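Annexin B22 (PDB 4MDU) binds acidic phospholipid membranes in a calcium-dependent manner, aggregates liposomes when calcium is present and probably promotes membrane fusion. Local coordinates at residues P110-K115 and L315-S320; Y118-G123 and D128-E133; I134-W139 and A295-D300. All blocks are in the same frame, centred on the assembly; numbering follows the deposited sequence.

How the contacts relate
Contacts 1 and 3 lie deep in the molecule, each centred about 6 Å from the centre of the chain, and both join annexin repeat 2 to repeat 4. Contact 2 stays inside repeat 2, about 14 Å from the centre and only partly buried, beside calcium-binding loops. Helix 109-122 serves contacts 1 and 2, and helix 128-136 serves contacts 2 and 3; helices 290-301 and 311-320, consecutive in the chain, supply the other halves of contacts 3 and 1. Contacts 1 and 2 are both aliphatic, the first spanning a wide gap with Met-112, the second packing closely on an alanine. Contact 3 sets threonine methyls at a tryptophan edge. Threonine hydroxyls bond to carbonyls three or four residues earlier.

Contact 1. Residues P110-K115 and L315-S320; sequences PYMLAK and LLITRS
The methyl end of Met-112 reaches across to Ile-317 and Thr-318, bridging two helices whose axes stay 11.9 Å apart. Such a gap needs a long side chain. Met-112 starts with CG anti to the backbone N (chi1 -172°), then bends at both chi2 and chi3, and the bends carry CE to within 3.8 Å of Ile-317 CG2. The same CE lies 4.3 Å from Thr-318 CG2, so one methyl serves two neighbours. Flexible, unbranched methionine suits this role, whereas the beta-branched Ile-317 offers a stiff methyl close to its own helix. Leu-113 adds a looser touch, its CD2 standing 4.4 Å from Thr-318 CG2. With chi1 at 51° and OG1 bonded back to the carbonyl O of Arg-314, one turn earlier, Thr-318 turns CG2 toward the other helix. The contact is thus a thin line of methyl groups with 129 Å² buried. The helices run roughly antiparallel, at 147°, and join repeat 2 to repeat 4. Gln-104 of helix 96-106 touches both Met-112 and Ile-317, helix 140-156 packs on Ala-114 of helix 109-122, and helix 290-301 receives Leu-315 and Leu-316 from the other partner.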
loop_
_atom_site.group_PDB
_atom_site.type_symbol
_atom_site.label_atom_id
_atom_site.label_comp_id
_atom_site.label_asym_id
_atom_site.label_seq_id
_atom_site.Cartn_x
_atom_site.Cartn_y
_atom_site.Cartn_z
ATOM N N PRO B 110 14.737 -17.972 11.466
ATOM C CA PRO B 110 13.767 -17.309 12.343
ATOM C C PRO B 110 14.276 -16.013 12.976
ATOM O O PRO B 110 13.493 -15.076 13.111
ATOM C CB PRO B 110 13.461 -18.372 13.423
ATOM C CG PRO B 110 14.506 -19.441 13.249
ATOM C CD PRO B 110 14.914 -19.396 11.807
ATOM N N TYR B 111 15.544 -15.941 13.361
ATOM C CA TYR B 111 16.060 -14.685 13.929
ATOM C C TYR B 111 16.100 -13.603 12.845
ATOM O O TYR B 111 15.728 -12.427 13.041
ATOM C CB TYR B 111 17.460 -14.900 14.494
ATOM C CG TYR B 111 17.972 -13.728 15.300
ATOM C CD1 TYR B 111 18.744 -12.732 14.716
ATOM C CD2 TYR B 111 17.681 -13.618 16.652
ATOM C CE1 TYR B 111 19.213 -11.661 15.460
ATOM C CE2 TYR B 111 18.140 -12.549 17.398
ATOM C CZ TYR B 111 18.905 -11.574 16.798
ATOM O OH TYR B 111 19.360 -10.522 17.558
ATOM N N MET B 112 16.553 -14.010 11.676
ATOM C CA MET B 112 16.596 -13.077 10.557
ATOM C C MET B 112 15.207 -12.497 10.286
ATOM O O MET B 112 15.048 -11.290 10.120
ATOM C CB MET B 112 17.172 -13.755 9.314
ATOM C CG MET B 112 17.428 -12.786 8.179
ATOM S SD MET B 112 16.078 -12.934 7.031
ATOM C CE MET B 112 16.769 -14.252 6.078
ATOM N N LEU B 113 14.187 -13.345 10.280
ATOM C CA LEU B 113 12.850 -12.836 10.018
ATOM C C LEU B 113 12.405 -11.947 11.171
ATOM O O LEU B 113 11.784 -10.894 10.962
ATOM C CB LEU B 113 11.859 -13.969 9.740
ATOM C CG LEU B 113 12.171 -14.729 8.452
ATOM C CD1 LEU B 113 11.189 -15.881 8.290
ATOM C CD2 LEU B 113 12.138 -13.793 7.243
ATOM N N ALA B 114 12.732 -12.341 12.394
ATOM C CA ALA B 114 12.281 -11.551 13.545
ATOM C C ALA B 114 12.911 -10.146 13.531
ATOM O O ALA B 114 12.246 -9.158 13.799
ATOM C CB ALA B 114 12.542 -12.285 14.884
ATOM N N LYS B 115 14.188 -10.056 13.194
ATOM C CA LYS B 115 14.819 -8.746 13.110
ATOM C C LYS B 115 14.115 -7.833 12.093
ATOM O O LYS B 115 13.820 -6.676 12.388
ATOM C CB LYS B 115 16.306 -8.880 12.794
ATOM C CG LYS B 115 17.223 -8.288 13.867
ATOM C CD LYS B 115 18.689 -8.344 13.439
ATOM C CE LYS B 115 19.615 -7.757 14.489
ATOM N NZ LYS B 115 21.042 -7.765 14.046
ATOM N N LEU B 315 13.774 -12.381 0.419
ATOM C CA LEU B 315 13.034 -13.289 -0.444
ATOM C C LEU B 315 13.926 -14.341 -1.088
ATOM O O LEU B 315 13.617 -15.538 -1.046
ATOM C CB LEU B 315 12.243 -12.513 -1.489
ATOM C CG LEU B 315 11.059 -11.780 -0.854
ATOM C CD1 LEU B 315 10.458 -10.816 -1.831
ATOM C CD2 LEU B 315 9.982 -12.773 -0.290
ATOM N N LEU B 316 15.042 -13.899 -1.659
ATOM C CA LEU B 316 16.007 -14.807 -2.281
ATOM C C LEU B 316 16.555 -15.848 -1.295
ATOM O O LEU B 316 16.562 -17.050 -1.573
ATOM C CB LEU B 316 17.153 -13.992 -2.883
ATOM C CG LEU B 316 17.058 -13.724 -4.393
ATOM C CD1 LEU B 316 15.628 -13.913 -4.915
ATOM C CD2 LEU B 316 17.621 -12.356 -4.752
ATOM N N ILE B 317 17.039 -15.375 -0.154
ATOM C CA ILE B 317 17.559 -16.257 0.884
ATOM C C ILE B 317 16.523 -17.316 1.270
ATOM O O ILE B 317 16.810 -18.518 1.265
ATOM C CB ILE B 317 17.971 -15.436 2.135
ATOM C CG1 ILE B 317 19.161 -14.526 1.767
ATOM C CG2 ILE B 317 18.290 -16.346 3.330
ATOM C CD1 ILE B 317 19.490 -13.492 2.807
ATOM N N THR B 318 15.308 -16.871 1.559
ATOM C CA THR B 318 14.280 -17.782 2.054
ATOM C C THR B 318 13.744 -18.716 0.962
ATOM O O THR B 318 13.618 -19.928 1.184
ATOM C CB THR B 318 13.112 -17.037 2.770
ATOM O OG1 THR B 318 12.618 -15.984 1.929
ATOM C CG2 THR B 318 13.597 -16.427 4.069
ATOM N N ARG B 319 13.435 -18.168 -0.212
ATOM C CA ARG B 319 12.823 -18.986 -1.265
ATOM C C ARG B 319 13.801 -19.980 -1.864
ATOM O O ARG B 319 13.411 -20.977 -2.472
ATOM C CB ARG B 319 12.233 -18.108 -2.355
ATOM C CG ARG B 319 11.001 -17.389 -1.878
ATOM C CD ARG B 319 9.953 -18.450 -1.552
ATOM N NE ARG B 319 9.464 -18.254 -0.217
ATOM C CZ ARG B 319 8.500 -18.957 0.360
ATOM N NH1 ARG B 319 7.883 -19.961 -0.263
ATOM N NH2 ARG B 319 8.157 -18.627 1.583
ATOM N N SER B 320 15.081 -19.703 -1.665
ATOM C CA SER B 320 16.125 -20.485 -2.301
ATOM C C SER B 320 16.012 -21.965 -1.958
ATOM O O SER B 320 16.245 -22.824 -2.807
ATOM C CB SER B 320 17.506 -19.942 -1.921
ATOM O OG SER B 320 17.757 -20.076 -0.539
#

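Contact 2. Residues Y118-G123 and D128-E133; sequences YYAMKG and DRVLIE
Ala-120 and Leu-131 meet where two successive helices of repeat 2 lie side by side, their directions broadly opposed at 146°. Leu-131 can be followed outward from its helix. Its CB is still 5.8 Å from Ala-120 CB and serves as a spacer. The first torsion sets CG anti to the carbonyl carbon (chi1 -55°), turning the chain toward helix 109-122, and the distance from CG to Ala-120 CB falls to 4.7 Å. At the fork, CD2 makes the real contact: it packs 3.9 Å from Ala-120 CB and also lies 4.2 Å from Met-121 CG. The other methyl, CD1, approaches Met-121 CG more loosely, at 4.4 Å. Val-130 closes on the same alanine from the preceding position, with CG1 3.9 Å from Ala-120 CB. The alanine methyl therefore rests against both a valine and a leucine branch of the facing helix. Its small size suits the spot where the backbones come nearest, since the CA atoms of Ala-120 and Val-130 are only 6.5 Å apart. Met-121 also touches Tyr-150 of helix 140-156, while Leu-131 rests on Tyr-178 and Leu-182 of helix 177-187. The pairing is the A-B helix hairpin of an annexin repeat. Met-121 and Gly-123 belong to one calcium site and Asp-128 to another, with Asp-128 OD1 bonded to Tyr-178 OH. Chemically, the two segments are joined by van der Waals packing of aliphatic carbon alone, and this packing connects the helices that flank the loop carrying calcium-site residues.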
loop_
_atom_site.group_PDB
_atom_site.type_symbol
_atom_site.label_atom_id
_atom_site.label_comp_id
_atom_site.label_asym_id
_atom_site.label_seq_id
_atom_site.Cartn_x
_atom_site.Cartn_y
_atom_site.Cartn_z
ATOM N N TYR B 118 10.875 -6.742 13.596
ATOM C CA TYR B 118 11.204 -5.708 14.564
ATOM C C TYR B 118 11.364 -4.345 13.888
ATOM O O TYR B 118 10.764 -3.358 14.305
ATOM C CB TYR B 118 12.493 -6.083 15.283
ATOM C CG TYR B 118 12.985 -5.005 16.220
ATOM C CD1 TYR B 118 13.978 -4.128 15.837
ATOM C CD2 TYR B 118 12.436 -4.860 17.479
ATOM C CE1 TYR B 118 14.421 -3.147 16.688
ATOM C CE2 TYR B 118 12.872 -3.885 18.336
ATOM C CZ TYR B 118 13.864 -3.032 17.939
ATOM O OH TYR B 118 14.293 -2.052 18.800
ATOM N N TYR B 119 12.165 -4.282 12.828
ATOM C CA TYR B 119 12.362 -3.006 12.144
ATOM C C TYR B 119 11.092 -2.505 11.444
ATOM O O TYR B 119 10.827 -1.304 11.385
ATOM C CB TYR B 119 13.574 -3.067 11.195
ATOM C CG TYR B 119 14.890 -3.097 11.955
ATOM C CD1 TYR B 119 15.257 -2.026 12.767
ATOM C CD2 TYR B 119 15.756 -4.193 11.883
ATOM C CE1 TYR B 119 16.444 -2.029 13.479
ATOM C CE2 TYR B 119 16.964 -4.207 12.606
ATOM C CZ TYR B 119 17.291 -3.110 13.404
ATOM O OH TYR B 119 18.460 -3.064 14.135
ATOM N N ALA B 120 10.287 -3.429 10.941
ATOM C CA ALA B 120 9.056 -3.047 10.258
ATOM C C ALA B 120 8.080 -2.357 11.210
ATOM O O ALA B 120 7.193 -1.605 10.780
ATOM C CB ALA B 120 8.405 -4.265 9.613
ATOM N N MET B 121 8.240 -2.608 12.505
ATOM C CA MET B 121 7.324 -2.035 13.489
ATOM C C MET B 121 7.949 -0.932 14.349
ATOM O O MET B 121 7.288 0.040 14.686
ATOM C CB MET B 121 6.712 -3.142 14.351
ATOM C CG MET B 121 5.851 -4.122 13.549
ATOM S SD MET B 121 5.134 -5.430 14.553
ATOM C CE MET B 121 6.591 -6.331 15.074
ATOM N N LYS B 122 9.226 -1.070 14.680
ATOM C CA LYS B 122 9.847 -0.166 15.640
ATOM C C LYS B 122 10.013 1.262 15.112
ATOM O O LYS B 122 10.114 2.208 15.887
ATOM C CB LYS B 122 11.202 -0.713 16.094
ATOM N N GLY B 123 10.048 1.416 13.795
ATOM C CA GLY B 123 10.249 2.725 13.207
ATOM C C GLY B 123 9.006 3.597 13.203
ATOM O O GLY B 123 8.042 3.364 13.942
ATOM N N ASP B 128 3.854 -2.495 6.679
ATOM C CA ASP B 128 2.879 -3.564 6.620
ATOM C C ASP B 128 3.158 -4.516 5.489
ATOM O O ASP B 128 2.894 -5.723 5.590
ATOM C CB ASP B 128 1.483 -2.986 6.509
ATOM C CG ASP B 128 0.953 -2.549 7.855
ATOM O OD1 ASP B 128 0.782 -3.433 8.725
ATOM O OD2 ASP B 128 0.739 -1.336 8.057
ATOM N N ARG B 129 3.719 -3.960 4.426
ATOM C CA ARG B 129 4.114 -4.729 3.264
ATOM C C ARG B 129 5.041 -5.856 3.691
ATOM O O ARG B 129 4.943 -6.993 3.193
ATOM C CB ARG B 129 4.824 -3.815 2.267
ATOM C CG ARG B 129 5.266 -4.507 1.003
ATOM C CD ARG B 129 5.880 -3.528 -0.001
ATOM N NE ARG B 129 6.573 -4.241 -1.074
ATOM C CZ ARG B 129 6.861 -3.730 -2.269
ATOM N NH1 ARG B 129 6.510 -2.487 -2.577
ATOM N NH2 ARG B 129 7.501 -4.471 -3.162
ATOM N N VAL B 130 5.944 -5.528 4.613
ATOM C CA VAL B 130 6.876 -6.497 5.170
ATOM C C VAL B 130 6.149 -7.488 6.108
ATOM O O VAL B 130 6.455 -8.680 6.123
ATOM C CB VAL B 130 8.060 -5.782 5.878
ATOM C CG1 VAL B 130 8.897 -6.767 6.691
ATOM C CG2 VAL B 130 8.941 -5.074 4.846
ATOM N N LEU B 131 5.169 -7.011 6.869
ATOM C CA LEU B 131 4.416 -7.929 7.743
ATOM C C LEU B 131 3.639 -8.937 6.893
ATOM O O LEU B 131 3.707 -10.144 7.121
ATOM C CB LEU B 131 3.451 -7.173 8.664
ATOM C CG LEU B 131 4.016 -6.072 9.538
ATOM C CD1 LEU B 131 2.973 -5.616 10.613
ATOM C CD2 LEU B 131 5.305 -6.546 10.155
ATOM N N ILE B 132 2.937 -8.435 5.877
ATOM C CA ILE B 132 2.233 -9.314 4.949
ATOM C C ILE B 132 3.166 -10.319 4.282
ATOM O O ILE B 132 2.896 -11.523 4.258
ATOM C CB ILE B 132 1.518 -8.521 3.861
ATOM C CG1 ILE B 132 0.468 -7.609 4.483
ATOM C CG2 ILE B 132 0.883 -9.467 2.867
ATOM C CD1 ILE B 132 -0.368 -6.858 3.482
ATOM N N GLU B 133 4.273 -9.821 3.746
ATOM C CA GLU B 133 5.239 -10.658 3.033
ATOM C C GLU B 133 5.781 -11.807 3.887
ATOM O O GLU B 133 5.878 -12.960 3.444
ATOM C CB GLU B 133 6.416 -9.798 2.517
ATOM C CG GLU B 133 7.503 -10.630 1.828
ATOM C CD GLU B 133 8.913 -10.190 2.195
ATOM O OE1 GLU B 133 9.210 -8.992 2.050
ATOM O OE2 GLU B 133 9.718 -11.042 2.631
#

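Contact 3. Residues I134-W139 and A295-D300; sequences IFTTLW and AEWLHD
Trp-297 points the benzo edge of its indole at the methyl groups of Thr-136 and Thr-137, and these apolar touches make up the direct contact. Trp-297 CH2 lies 4.0 Å from Thr-136 CG2, while the adjacent ring atom CZ3 stands 4.1 Å from Thr-137 CG2. Both methyls sit at the edge, near the ring plane, so this is edge packing and not a CH-pi approach over a face. The long, flat indole suits a place where it must reach from helix 290-301 to the end of helix 128-136.

Hydrogen bonds of the threonines stay on their own side. Thr-137 OG1 sits between its backbone N and carbonyl carbon (chi1 69°), a setting that folds the hydroxyl back to Ile-134 O at 2.7 Å. The donor is tilted 17° from the carbonyl plane, with a C=O...OG1 angle of 133°. The same oxygen also accepts Thr-137 N at 2.9 Å, so two donors from one residue grip Ile-134 O at the helix end. Thr-136 OG1 likewise gives its hydrogen to Ile-132 O.

Packing from neighbouring helices completes the setting. Ala-282 of helix 274-288 touches both Thr-136 and Trp-297, and Arg-319 of helix 311-320 lies against Thr-137. Helices A and B of repeats 2 and 4 line the central polar channel of annexins, and this contact joins helix B of repeat 2 to helix A of repeat 4. Its chemistry implies a division of labour in threonine: the hydroxyls satisfy backbone carbonyls of a buried helix end, and the methyls are left to meet the tryptophan edge by van der Waals contact.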
loop_
_atom_site.group_PDB
_atom_site.type_symbol
_atom_site.label_atom_id
_atom_site.label_comp_id
_atom_site.label_asym_id
_atom_site.label_seq_id
_atom_site.Cartn_x
_atom_site.Cartn_y
_atom_site.Cartn_z
ATOM N N ILE B 134 6.160 -11.480 5.111
ATOM C CA ILE B 134 6.735 -12.459 6.021
ATOM C C ILE B 134 5.685 -13.408 6.631
ATOM O O ILE B 134 5.811 -14.631 6.519
ATOM C CB ILE B 134 7.538 -11.752 7.139
ATOM C CG1 ILE B 134 8.802 -11.115 6.540
ATOM C CG2 ILE B 134 7.895 -12.745 8.241
ATOM C CD1 ILE B 134 9.700 -10.480 7.569
ATOM N N PHE B 135 4.643 -12.856 7.247
ATOM C CA PHE B 135 3.644 -13.706 7.907
ATOM C C PHE B 135 2.972 -14.671 6.951
ATOM O O PHE B 135 2.744 -15.837 7.287
ATOM C CB PHE B 135 2.595 -12.864 8.624
ATOM C CG PHE B 135 3.127 -12.163 9.829
ATOM C CD1 PHE B 135 4.140 -12.737 10.578
ATOM C CD2 PHE B 135 2.636 -10.926 10.205
ATOM C CE1 PHE B 135 4.650 -12.090 11.703
ATOM C CE2 PHE B 135 3.137 -10.272 11.330
ATOM C CZ PHE B 135 4.148 -10.850 12.073
ATOM N N THR B 136 2.645 -14.185 5.758
ATOM C CA THR B 136 2.093 -15.047 4.717
ATOM C C THR B 136 2.887 -16.342 4.568
ATOM O O THR B 136 2.307 -17.412 4.381
ATOM C CB THR B 136 2.051 -14.317 3.364
ATOM O OG1 THR B 136 0.995 -13.351 3.392
ATOM C CG2 THR B 136 1.796 -15.282 2.249
ATOM N N THR B 137 4.211 -16.246 4.680
ATOM C CA THR B 137 5.078 -17.381 4.372
ATOM C C THR B 137 5.421 -18.287 5.561
ATOM O O THR B 137 6.230 -19.205 5.425
ATOM C CB THR B 137 6.403 -16.911 3.740
ATOM O OG1 THR B 137 7.169 -16.215 4.733
ATOM C CG2 THR B 137 6.130 -15.979 2.573
ATOM N N LEU B 138 4.814 -18.056 6.719
ATOM C CA LEU B 138 5.144 -18.879 7.883
ATOM C C LEU B 138 3.985 -19.764 8.297
ATOM O O LEU B 138 2.875 -19.277 8.541
ATOM C CB LEU B 138 5.562 -18.009 9.075
ATOM C CG LEU B 138 6.814 -17.149 8.869
ATOM C CD1 LEU B 138 6.958 -16.135 9.997
ATOM C CD2 LEU B 138 8.063 -18.027 8.753
ATOM N N TRP B 139 4.236 -21.062 8.402
ATOM C CA TRP B 139 3.223 -21.920 9.005
ATOM C C TRP B 139 3.400 -21.984 10.528
ATOM O O TRP B 139 4.301 -21.350 11.091
ATOM C CB TRP B 139 3.165 -23.306 8.355
ATOM C CG TRP B 139 1.741 -23.754 8.210
ATOM C CD1 TRP B 139 1.093 -24.707 8.959
ATOM C CD2 TRP B 139 0.763 -23.229 7.293
ATOM N NE1 TRP B 139 -0.213 -24.817 8.544
ATOM C CE2 TRP B 139 -0.444 -23.917 7.531
ATOM C CE3 TRP B 139 0.796 -22.257 6.285
ATOM C CZ2 TRP B 139 -1.604 -23.670 6.795
ATOM C CZ3 TRP B 139 -0.364 -22.011 5.554
ATOM C CH2 TRP B 139 -1.546 -22.716 5.817
ATOM N N ALA B 295 7.163 -13.799 -7.664
ATOM C CA ALA B 295 7.909 -13.164 -8.762
ATOM C C ALA B 295 7.584 -11.688 -8.762
ATOM O O ALA B 295 8.467 -10.861 -8.936
ATOM C CB ALA B 295 7.579 -13.798 -10.126
ATOM N N GLU B 296 6.314 -11.361 -8.525
ATOM C CA GLU B 296 5.889 -9.961 -8.447
ATOM C C GLU B 296 6.458 -9.275 -7.214
ATOM O O GLU B 296 6.856 -8.118 -7.267
ATOM C CB GLU B 296 4.363 -9.846 -8.447
ATOM C CG GLU B 296 3.728 -10.447 -9.671
ATOM C CD GLU B 296 2.233 -10.582 -9.529
ATOM O OE1 GLU B 296 1.662 -9.897 -8.650
ATOM O OE2 GLU B 296 1.636 -11.377 -10.290
ATOM N N TRP B 297 6.492 -9.990 -6.097
ATOM C CA TRP B 297 7.110 -9.436 -4.902
ATOM C C TRP B 297 8.570 -9.077 -5.167
ATOM O O TRP B 297 9.038 -8.008 -4.792
ATOM C CB TRP B 297 7.045 -10.433 -3.748
ATOM C CG TRP B 297 5.707 -10.564 -3.100
ATOM C CD1 TRP B 297 4.561 -9.889 -3.417
ATOM C CD2 TRP B 297 5.375 -11.425 -1.997
ATOM N NE1 TRP B 297 3.529 -10.295 -2.591
ATOM C CE2 TRP B 297 4.005 -11.223 -1.703
ATOM C CE3 TRP B 297 6.107 -12.350 -1.235
ATOM C CZ2 TRP B 297 3.349 -11.903 -0.675
ATOM C CZ3 TRP B 297 5.458 -13.020 -0.199
ATOM C CH2 TRP B 297 4.088 -12.794 0.066
ATOM N N LEU B 298 9.292 -10.002 -5.785
ATOM C CA LEU B 298 10.681 -9.760 -6.125
ATOM C C LEU B 298 10.810 -8.538 -7.053
ATOM O O LEU B 298 11.626 -7.652 -6.812
ATOM C CB LEU B 298 11.283 -11.023 -6.742
ATOM C CG LEU B 298 11.601 -12.121 -5.723
ATOM C CD1 LEU B 298 11.799 -13.472 -6.389
ATOM C CD2 LEU B 298 12.844 -11.724 -4.929
ATOM N N HIS B 299 9.971 -8.483 -8.087
ATOM C CA HIS B 299 9.941 -7.344 -9.010
ATOM C C HIS B 299 9.749 -6.026 -8.261
ATOM O O HIS B 299 10.467 -5.055 -8.489
ATOM C CB HIS B 299 8.816 -7.527 -10.044
ATOM C CG HIS B 299 8.799 -6.479 -11.110
ATOM N ND1 HIS B 299 9.667 -6.498 -12.184
ATOM C CD2 HIS B 299 8.030 -5.378 -11.267
ATOM C CE1 HIS B 299 9.428 -5.456 -12.957
ATOM N NE2 HIS B 299 8.440 -4.757 -12.422
ATOM N N ASP B 300 8.784 -5.990 -7.347
ATOM C CA ASP B 300 8.510 -4.743 -6.655
ATOM C C ASP B 300 9.613 -4.409 -5.660
ATOM O O ASP B 300 9.773 -3.259 -5.267
ATOM C CB ASP B 300 7.129 -4.783 -6.005
ATOM C CG ASP B 300 6.032 -4.930 -7.033
ATOM O OD1 ASP B 300 6.349 -4.779 -8.235
ATOM O OD2 ASP B 300 4.870 -5.203 -6.663
#